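Long-range contacts in odorant binding protein, antennal (Anopheles gambiae, PDB 3R1P), which probably binds odorant molecules in the mosquito antenna and in this crystal structure holds a palmitic acid molecule: residues 89-94 against 107-112; 40-45 against 102-107. All coordinates share one frame; numbering follows the deposited sequence.

Contact 1: residues 89-94 against 107-112; sequences RECSHI and VKCYFN. With PLM (palmitic acid), chain G.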
ATOM      1  N   ARG A  89      -4.122   0.592 -15.936  1.00 29.28           N
ATOM      2  CA  ARG A  89      -5.239   1.482 -16.165  1.00 28.16           C
ATOM      3  C   ARG A  89      -6.501   1.170 -15.320  1.00 28.53           C
ATOM      4  O   ARG A  89      -7.006   2.070 -14.675  1.00 26.02           O
ATOM      5  CB  ARG A  89      -5.519   1.657 -17.663  1.00 30.07           C
ATOM      6  CG  ARG A  89      -6.177   0.453 -18.318  1.00 44.46           C
ATOM      7  CD  ARG A  89      -5.503   0.001 -19.585  1.00 58.61           C
ATOM      8  NE  ARG A  89      -6.231  -1.136 -20.140  1.00 69.39           N
ATOM      9  CZ  ARG A  89      -5.720  -2.040 -20.963  1.00 80.99           C
ATOM     10  NH1 ARG A  89      -4.457  -1.950 -21.359  1.00 67.83           N
ATOM     11  NH2 ARG A  89      -6.470  -3.045 -21.400  1.00 63.58           N
ATOM     12  N   GLU A  90      -6.950  -0.098 -15.258  1.00 25.66           N
ATOM     13  CA  GLU A  90      -8.143  -0.405 -14.478  1.00 25.33           C
ATOM     14  C   GLU A  90      -7.972  -0.196 -12.967  1.00 26.32           C
ATOM     15  O   GLU A  90      -8.827   0.421 -12.320  1.00 24.94           O
ATOM     16  CB  GLU A  90      -8.768  -1.766 -14.857  1.00 27.48           C
ATOM     17  CG  GLU A  90      -8.430  -2.949 -13.973  1.00 36.88           C
ATOM     18  CD  GLU A  90      -9.271  -4.181 -14.245  1.00 56.79           C
ATOM     19  OE1 GLU A  90     -10.134  -4.510 -13.399  1.00 37.82           O
ATOM     20  OE2 GLU A  90      -9.063  -4.822 -15.301  1.00 48.04           O
ATOM     21  N   CYS A  91      -6.834  -0.672 -12.431  1.00 19.33           N
ATOM     22  CA  CYS A  91      -6.541  -0.574 -11.013  1.00 17.94           C
ATOM     23  C   CYS A  91      -6.279   0.859 -10.566  1.00 19.45           C
ATOM     24  O   CYS A  91      -6.471   1.158  -9.392  1.00 18.52           O
ATOM     25  CB  CYS A  91      -5.386  -1.493 -10.638  1.00 17.80           C
ATOM     26  SG  CYS A  91      -5.617  -3.228 -11.107  1.00 21.68           S
ATOM     27  N   SER A  92      -5.872   1.751 -11.494  1.00 16.88           N
ATOM     28  CA  SER A  92      -5.620   3.159 -11.156  1.00 16.42           C
ATOM     29  C   SER A  92      -6.895   4.024 -11.204  1.00 17.20           C
ATOM     30  O   SER A  92      -6.814   5.229 -11.018  1.00 15.90           O
ATOM     31  CB  SER A  92      -4.518   3.750 -12.033  1.00 21.17           C
ATOM     32  OG  SER A  92      -4.875   3.723 -13.404  1.00 34.47           O
ATOM     33  N   HIS A  93      -8.067   3.418 -11.414  1.00 14.83           N
ATOM     34  CA  HIS A  93      -9.322   4.166 -11.450  1.00 14.43           C
ATOM     35  C   HIS A  93     -10.332   3.675 -10.406  1.00 18.29           C
ATOM     36  O   HIS A  93     -11.524   3.954 -10.510  1.00 18.83           O
ATOM     37  CB  HIS A  93      -9.919   4.190 -12.854  1.00 15.21           C
ATOM     38  CG  HIS A  93      -9.102   4.961 -13.837  1.00 18.54           C
ATOM     39  ND1 HIS A  93      -9.385   6.275 -14.115  1.00 20.64           N
ATOM     40  CD2 HIS A  93      -8.013   4.588 -14.549  1.00 20.58           C
ATOM     41  CE1 HIS A  93      -8.473   6.659 -14.993  1.00 19.99           C
ATOM     42  NE2 HIS A  93      -7.641   5.669 -15.299  1.00 20.55           N
ATOM     43  N   ILE A  94      -9.849   2.960  -9.395  1.00 14.10           N
ATOM     44  CA  ILE A  94     -10.683   2.463  -8.304  1.00 15.04           C
ATOM     45  C   ILE A  94     -10.873   3.601  -7.304  1.00 20.32           C
ATOM     46  O   ILE A  94      -9.887   4.159  -6.809  1.00 19.14           O
ATOM     47  CB  ILE A  94     -10.061   1.197  -7.645  1.00 17.70           C
ATOM     48  CG1 ILE A  94     -10.045  -0.018  -8.625  1.00 18.30           C
ATOM     49  CG2 ILE A  94     -10.746   0.861  -6.304  1.00 18.39           C
ATOM     50  CD1 ILE A  94      -9.180  -1.177  -8.180  1.00 20.83           C
ATOM     51  N   VAL A 107      -4.401  -2.135  -4.362  1.00 16.74           N
ATOM     52  CA  VAL A 107      -3.327  -3.123  -4.160  1.00 16.80           C
ATOM     53  C   VAL A 107      -3.811  -4.538  -4.538  1.00 21.16           C
ATOM     54  O   VAL A 107      -3.110  -5.243  -5.266  1.00 19.49           O
ATOM     55  CB  VAL A 107      -2.706  -3.034  -2.744  1.00 21.30           C
ATOM     56  CG1 VAL A 107      -1.775  -4.210  -2.443  1.00 21.10           C
ATOM     57  CG2 VAL A 107      -1.957  -1.723  -2.588  1.00 20.77           C
ATOM     58  N   LYS A 108      -5.023  -4.912  -4.095  1.00 18.64           N
ATOM     59  CA  LYS A 108      -5.652  -6.205  -4.422  1.00 19.40           C
ATOM     60  C   LYS A 108      -5.760  -6.401  -5.933  1.00 24.32           C
ATOM     61  O   LYS A 108      -5.452  -7.478  -6.437  1.00 25.61           O
ATOM     62  CB  LYS A 108      -7.045  -6.310  -3.775  1.00 21.07           C
ATOM     63  CG  LYS A 108      -7.004  -6.647  -2.282  1.00 37.75           C
ATOM     64  CD  LYS A 108      -6.414  -8.043  -1.946  1.00 45.19           C
ATOM     65  CE  LYS A 108      -7.263  -9.221  -2.405  1.00 50.10           C
ATOM     66  NZ  LYS A 108      -8.584  -9.291  -1.707  1.00 59.00           N
ATOM     67  N   CYS A 109      -6.164  -5.336  -6.649  1.00 20.41           N
ATOM     68  CA  CYS A 109      -6.318  -5.311  -8.099  1.00 20.02           C
ATOM     69  C   CYS A 109      -4.954  -5.433  -8.808  1.00 26.98           C
ATOM     70  O   CYS A 109      -4.792  -6.281  -9.686  1.00 27.61           O
ATOM     71  CB  CYS A 109      -7.056  -4.030  -8.495  1.00 19.19           C
ATOM     72  SG  CYS A 109      -7.373  -3.822 -10.266  1.00 22.17           S
ATOM     73  N   TYR A 110      -3.995  -4.562  -8.437  1.00 25.95           N
ATOM     74  CA  TYR A 110      -2.683  -4.424  -9.073  1.00 27.17           C
ATOM     75  C   TYR A 110      -1.608  -5.438  -8.687  1.00 32.94           C
ATOM     76  O   TYR A 110      -0.918  -5.949  -9.568  1.00 31.76           O
ATOM     77  CB  TYR A 110      -2.179  -2.984  -8.933  1.00 28.70           C
ATOM     78  CG  TYR A 110      -1.117  -2.611  -9.940  1.00 31.03           C
ATOM     79  CD1 TYR A 110      -1.421  -2.487 -11.294  1.00 33.26           C
ATOM     80  CD2 TYR A 110       0.191  -2.359  -9.538  1.00 32.11           C
ATOM     81  CE1 TYR A 110      -0.440  -2.163 -12.232  1.00 34.86           C
ATOM     82  CE2 TYR A 110       1.176  -2.004 -10.461  1.00 33.16           C
ATOM     83  CZ  TYR A 110       0.852  -1.888 -11.806  1.00 42.68           C
ATOM     84  OH  TYR A 110       1.818  -1.536 -12.726  1.00 47.57           O
ATOM     85  N   PHE A 111      -1.436  -5.693  -7.381  1.00 31.72           N
ATOM     86  CA  PHE A 111      -0.444  -6.652  -6.885  1.00 33.16           C
ATOM     87  C   PHE A 111      -1.127  -7.986  -6.567  1.00 40.61           C
ATOM     88  O   PHE A 111      -1.195  -8.405  -5.416  1.00 40.09           O
ATOM     89  CB  PHE A 111       0.358  -6.078  -5.692  1.00 34.55           C
ATOM     90  CG  PHE A 111       1.040  -4.761  -5.992  1.00 36.07           C
ATOM     91  CD1 PHE A 111       0.554  -3.571  -5.465  1.00 39.46           C
ATOM     92  CD2 PHE A 111       2.146  -4.706  -6.835  1.00 38.37           C
ATOM     93  CE1 PHE A 111       1.188  -2.354  -5.742  1.00 40.49           C
ATOM     94  CE2 PHE A 111       2.770  -3.487  -7.122  1.00 41.42           C
ATOM     95  CZ  PHE A 111       2.294  -2.322  -6.566  1.00 39.73           C
ATOM     96  N   ASN A 112      -1.670  -8.628  -7.613  1.00 40.64           N
ATOM     97  CA  ASN A 112      -2.397  -9.896  -7.514  1.00 42.04           C
ATOM     98  C   ASN A 112      -1.485 -11.118  -7.320  1.00 48.05           C
ATOM     99  O   ASN A 112      -1.928 -12.112  -6.739  1.00 48.63           O
ATOM    100  CB  ASN A 112      -3.333 -10.085  -8.717  1.00 44.12           C
ATOM    101  CG  ASN A 112      -2.694  -9.843 -10.070  1.00 66.55           C
ATOM    102  OD1 ASN A 112      -1.520 -10.146 -10.314  1.00 59.82           O
ATOM    103  ND2 ASN A 112      -3.450  -9.241 -10.966  1.00 59.54           N
TER
HETATM  104  C1  PLM G 128      11.961   4.993  -2.632  1.00 83.88           C
HETATM  105  O1  PLM G 128      13.176   5.177  -2.871  1.00 75.15           O
HETATM  106  O2  PLM G 128      11.131   5.929  -2.676  1.00 76.33           O
HETATM  107  C2  PLM G 128      11.504   3.586  -2.284  1.00 75.17           C
HETATM  108  C3  PLM G 128      10.011   3.511  -1.950  1.00 62.13           C
HETATM  109  C4  PLM G 128       9.443   2.100  -2.122  1.00 61.37           C
HETATM  110  C5  PLM G 128       8.205   1.879  -1.249  1.00 68.03           C
HETATM  111  C6  PLM G 128       7.065   1.195  -2.007  1.00 63.78           C
HETATM  112  C7  PLM G 128       5.736   1.315  -1.260  1.00 64.24           C
HETATM  113  C8  PLM G 128       4.563   0.846  -2.116  1.00 62.99           C
HETATM  114  C9  PLM G 128       3.596  -0.043  -1.338  1.00 69.02           C
HETATM  115  CA  PLM G 128       2.665  -0.799  -2.285  1.00 50.43           C
HETATM  116  CB  PLM G 128       1.846  -1.858  -1.554  1.00 55.83           C
HETATM  117  CC  PLM G 128       2.648  -3.143  -1.380  1.00 59.09           C
HETATM  118  CD  PLM G 128       1.762  -4.388  -1.425  1.00 66.02           C
HETATM  119  CE  PLM G 128       0.986  -4.668  -0.135  1.00 64.49           C
HETATM  120  CF  PLM G 128       1.485  -3.904   1.091  1.00 61.08           C
HETATM  121  CG  PLM G 128       2.688  -4.579   1.715  1.00 50.82           C
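A covalent bond, with no hydrogen bond beside it, joins the ends of two helices here: C91 SG and C109 SG are 2.0 Å apart, with a C-S-S-C torsion of -74°. The two half-cystines reach the bond differently. SG of C91 lies beside its own backbone N, anti to the carbonyl carbon (chi1 -55°), whereas SG of C109 is anti to the backbone N (chi1 -179°), and together they draw the two CA atoms to 5.6 Å. The CD1 end of I94, from the turn after helix 88-91, meets C109 CB at 3.6 Å, and E90 lays its CG more loosely alongside C109 SG at 4.0 Å. With the additional C35-C121 pair set aside, C91-C109 corresponds to the fourth-to-sixth bridge of the classical six-cysteine PBP/GOBP pattern, and it pins helix 88-91 to the C-terminal end of helix 99-110. Next to it, Y110 CB touches C91 CB at 3.9 Å. The Y110 hydroxyl is hydrogen-bonded to OG1 of T88, and L69 and L73 also touch this side chain. At the end of the helix and just beyond it, V107 and F111 touch the palmitic acid: V107 CG1 meets CE of the lipid at 3.6 Å, and F111 CE1 lies 4.1 Å from the CA atom of the palmitic acid chain, while the F111 ring packs edge-to-face with that of F120.

Contact 2: residues 40-45 against 102-107; sequences VPTAPA and TAYETV. With PLM (palmitic acid), chain G.
Behind the wall of the fatty-acid pocket, the loop leading into helix 44-56 packs against helix 99-110: V107 faces the lipid chain, and V40 packs against V107. Both V40 methyls, CG1 and CG2, touch V107 CG1, each at 3.8 Å, and V40 CG1, placed anti to the backbone N (chi1 177°), also meets Y104 CE1 at 3.7 Å. The Y104 side chain leaves the helix at an angle to the loop, and its ring end comes close to it, met obliquely by several groups. The carbonyl O of P41 comes to 3.4 Å from Y104 CE1, and T42, running side by side with the tyrosine, brings CG2 to 3.4 Å from Y104 OH. A water bridges the two segments, donating to V40 O and hydrogen-bonded to Y104 OH, each at 2.9 Å. Y104 OH is also hydrogen-bonded to K108 NZ, and its ring makes a cation-pi contact with K47. Within the helix, T106 OG1 donates to T102 O at 2.7 Å, on the opposite face of that carbonyl from the T106 N-H. No direct hydrogen bond joins the segments, so packing and one bridging water link them. P41 O, buried with no polar partner in the model, probably adds a desolvation cost.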
ATOM      1  N   VAL A  40      -2.421  -9.712   1.118  1.00 23.83           N
ATOM      2  CA  VAL A  40      -2.544  -8.265   1.313  1.00 23.54           C
ATOM      3  C   VAL A  40      -3.253  -8.093   2.670  1.00 30.33           C
ATOM      4  O   VAL A  40      -4.326  -8.673   2.849  1.00 30.26           O
ATOM      5  CB  VAL A  40      -3.290  -7.539   0.167  1.00 26.62           C
ATOM      6  CG1 VAL A  40      -3.446  -6.043   0.476  1.00 25.76           C
ATOM      7  CG2 VAL A  40      -2.568  -7.741  -1.163  1.00 26.11           C
ATOM      8  N   PRO A  41      -2.630  -7.395   3.655  1.00 29.04           N
ATOM      9  CA  PRO A  41      -3.267  -7.261   4.986  1.00 29.86           C
ATOM     10  C   PRO A  41      -4.687  -6.700   4.926  1.00 34.54           C
ATOM     11  O   PRO A  41      -4.952  -5.774   4.151  1.00 32.83           O
ATOM     12  CB  PRO A  41      -2.296  -6.369   5.756  1.00 31.85           C
ATOM     13  CG  PRO A  41      -0.982  -6.538   5.062  1.00 35.96           C
ATOM     14  CD  PRO A  41      -1.331  -6.691   3.613  1.00 31.14           C
ATOM     15  N   THR A  42      -5.607  -7.305   5.704  1.00 32.38           N
ATOM     16  CA  THR A  42      -7.043  -7.001   5.680  1.00 32.26           C
ATOM     17  C   THR A  42      -7.620  -6.243   6.869  1.00 36.61           C
ATOM     18  O   THR A  42      -8.776  -5.823   6.796  1.00 36.12           O
ATOM     19  CB  THR A  42      -7.852  -8.277   5.403  1.00 42.23           C
ATOM     20  OG1 THR A  42      -7.620  -9.222   6.450  1.00 45.77           O
ATOM     21  CG2 THR A  42      -7.540  -8.889   4.047  1.00 39.92           C
ATOM     22  N   ALA A  43      -6.850  -6.064   7.956  1.00 34.32           N
ATOM     23  CA  ALA A  43      -7.343  -5.329   9.126  1.00 34.63           C
ATOM     24  C   ALA A  43      -7.777  -3.909   8.717  1.00 38.25           C
ATOM     25  O   ALA A  43      -7.119  -3.319   7.851  1.00 38.14           O
ATOM     26  CB  ALA A  43      -6.266  -5.249  10.196  1.00 35.29           C
ATOM     27  N   PRO A  44      -8.864  -3.345   9.310  1.00 33.85           N
ATOM     28  CA  PRO A  44      -9.262  -1.964   8.963  1.00 33.18           C
ATOM     29  C   PRO A  44      -8.107  -0.973   9.096  1.00 35.59           C
ATOM     30  O   PRO A  44      -7.989  -0.058   8.285  1.00 35.93           O
ATOM     31  CB  PRO A  44     -10.369  -1.651   9.978  1.00 35.06           C
ATOM     32  CG  PRO A  44     -10.931  -2.973  10.336  1.00 39.71           C
ATOM     33  CD  PRO A  44      -9.754  -3.908  10.346  1.00 35.45           C
ATOM     34  N   ALA A  45      -7.233  -1.202  10.094  1.00 30.23           N
ATOM     35  CA  ALA A  45      -6.049  -0.396  10.392  1.00 29.91           C
ATOM     36  C   ALA A  45      -4.887  -0.652   9.421  1.00 33.97           C
ATOM     37  O   ALA A  45      -4.093   0.265   9.180  1.00 33.94           O
ATOM     38  CB  ALA A  45      -5.600  -0.646  11.828  1.00 30.98           C
ATOM     39  N   THR A 102     -10.068   2.321  -0.618  1.00 16.25           N
ATOM     40  CA  THR A 102      -9.578   2.652  -1.966  1.00 14.95           C
ATOM     41  C   THR A 102      -8.151   2.113  -2.155  1.00 18.74           C
ATOM     42  O   THR A 102      -7.866   1.494  -3.180  1.00 17.70           O
ATOM     43  CB  THR A 102      -9.672   4.179  -2.222  1.00 16.75           C
ATOM     44  OG1 THR A 102     -11.042   4.589  -2.185  1.00 18.28           O
ATOM     45  CG2 THR A 102      -9.058   4.592  -3.561  1.00 15.77           C
ATOM     46  N   ALA A 103      -7.257   2.344  -1.161  1.00 18.24           N
ATOM     47  CA  ALA A 103      -5.860   1.893  -1.226  1.00 19.54           C
ATOM     48  C   ALA A 103      -5.756   0.372  -1.198  1.00 23.52           C
ATOM     49  O   ALA A 103      -4.986  -0.202  -1.983  1.00 21.40           O
ATOM     50  CB  ALA A 103      -5.047   2.495  -0.091  1.00 20.66           C
ATOM     51  N   TYR A 104      -6.538  -0.275  -0.307  1.00 20.56           N
ATOM     52  CA  TYR A 104      -6.589  -1.729  -0.214  1.00 20.65           C
ATOM     53  C   TYR A 104      -7.055  -2.358  -1.536  1.00 24.68           C
ATOM     54  O   TYR A 104      -6.389  -3.269  -2.040  1.00 25.49           O
ATOM     55  CB  TYR A 104      -7.492  -2.175   0.950  1.00 22.50           C
ATOM     56  CG  TYR A 104      -7.752  -3.667   0.959  1.00 24.52           C
ATOM     57  CD1 TYR A 104      -6.786  -4.563   1.428  1.00 27.12           C
ATOM     58  CD2 TYR A 104      -8.951  -4.189   0.484  1.00 24.95           C
ATOM     59  CE1 TYR A 104      -7.014  -5.940   1.420  1.00 28.76           C
ATOM     60  CE2 TYR A 104      -9.186  -5.562   0.468  1.00 25.84           C
ATOM     61  CZ  TYR A 104      -8.219  -6.432   0.946  1.00 35.12           C
ATOM     62  OH  TYR A 104      -8.447  -7.786   0.915  1.00 37.35           O
ATOM     63  N   GLU A 105      -8.196  -1.895  -2.075  1.00 20.96           N
ATOM     64  CA  GLU A 105      -8.757  -2.411  -3.325  1.00 21.52           C
ATOM     65  C   GLU A 105      -7.812  -2.214  -4.507  1.00 24.56           C
ATOM     66  O   GLU A 105      -7.757  -3.073  -5.389  1.00 24.50           O
ATOM     67  CB  GLU A 105     -10.122  -1.797  -3.630  1.00 22.88           C
ATOM     68  CG  GLU A 105     -11.255  -2.314  -2.758  1.00 31.25           C
ATOM     69  CD  GLU A 105     -12.636  -1.828  -3.171  1.00 45.07           C
ATOM     70  OE1 GLU A 105     -12.832  -1.496  -4.364  1.00 37.25           O
ATOM     71  OE2 GLU A 105     -13.537  -1.809  -2.300  1.00 41.84           O
ATOM     72  N   THR A 106      -7.065  -1.097  -4.525  1.00 18.85           N
ATOM     73  CA  THR A 106      -6.103  -0.821  -5.604  1.00 17.93           C
ATOM     74  C   THR A 106      -4.965  -1.872  -5.566  1.00 19.92           C
ATOM     75  O   THR A 106      -4.618  -2.434  -6.607  1.00 17.80           O
ATOM     76  CB  THR A 106      -5.597   0.643  -5.541  1.00 17.40           C
ATOM     77  OG1 THR A 106      -6.699   1.541  -5.647  1.00 17.07           O
ATOM     78  CG2 THR A 106      -4.564   0.963  -6.624  1.00 15.06           C
ATOM     79  N   VAL A 107      -4.401  -2.135  -4.362  1.00 16.74           N
ATOM     80  CA  VAL A 107      -3.327  -3.123  -4.160  1.00 16.80           C
ATOM     81  C   VAL A 107      -3.811  -4.538  -4.538  1.00 21.16           C
ATOM     82  O   VAL A 107      -3.110  -5.243  -5.266  1.00 19.49           O
ATOM     83  CB  VAL A 107      -2.706  -3.034  -2.744  1.00 21.30           C
ATOM     84  CG1 VAL A 107      -1.775  -4.210  -2.443  1.00 21.10           C
ATOM     85  CG2 VAL A 107      -1.957  -1.723  -2.588  1.00 20.77           C
TER
HETATM   86  C1  PLM G 128      11.961   4.993  -2.632  1.00 83.88           C
HETATM   87  O1  PLM G 128      13.176   5.177  -2.871  1.00 75.15           O
HETATM   88  O2  PLM G 128      11.131   5.929  -2.676  1.00 76.33           O
HETATM   89  C2  PLM G 128      11.504   3.586  -2.284  1.00 75.17           C
HETATM   90  C3  PLM G 128      10.011   3.511  -1.950  1.00 62.13           C
HETATM   91  C4  PLM G 128       9.443   2.100  -2.122  1.00 61.37           C
HETATM   92  C5  PLM G 128       8.205   1.879  -1.249  1.00 68.03           C
HETATM   93  C6  PLM G 128       7.065   1.195  -2.007  1.00 63.78           C
HETATM   94  C7  PLM G 128       5.736   1.315  -1.260  1.00 64.24           C
HETATM   95  C8  PLM G 128       4.563   0.846  -2.116  1.00 62.99           C
HETATM   96  C9  PLM G 128       3.596  -0.043  -1.338  1.00 69.02           C
HETATM   97  CA  PLM G 128       2.665  -0.799  -2.285  1.00 50.43           C
HETATM   98  CB  PLM G 128       1.846  -1.858  -1.554  1.00 55.83           C
HETATM   99  CC  PLM G 128       2.648  -3.143  -1.380  1.00 59.09           C
HETATM  100  CD  PLM G 128       1.762  -4.388  -1.425  1.00 66.02           C
HETATM  101  CE  PLM G 128       0.986  -4.668  -0.135  1.00 64.49           C
HETATM  102  CF  PLM G 128       1.485  -3.904   1.091  1.00 61.08           C
HETATM  103  CG  PLM G 128       2.688  -4.579   1.715  1.00 50.82           C
HETATM  104  O   HOH W   1      -6.365  -9.722   1.127  1.00 23.57           O

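How the contacts relate
Helix 99-110 serves both contacts, whose centres lie about 11 Å apart: contact 1 sits at its C-terminal end, contact 2 on the preceding turns. V107 lies in a segment of both but packs across contact 2 only; it touches the palmitic acid, which F111 of segment 107-112 also approaches. The contacts also touch directly: C91 O lies 3.4 Å from T106 CG2, I94 O is 3.4 Å from T102 CG2, and K108 CD packs on V40 CB at 3.8 Å. Another disulfide, C48 to C100, ties helix 44-56 to the same helix near its start. Disulfides thus hold helix 99-110 toward both ends, while contact 2 itself is noncovalent.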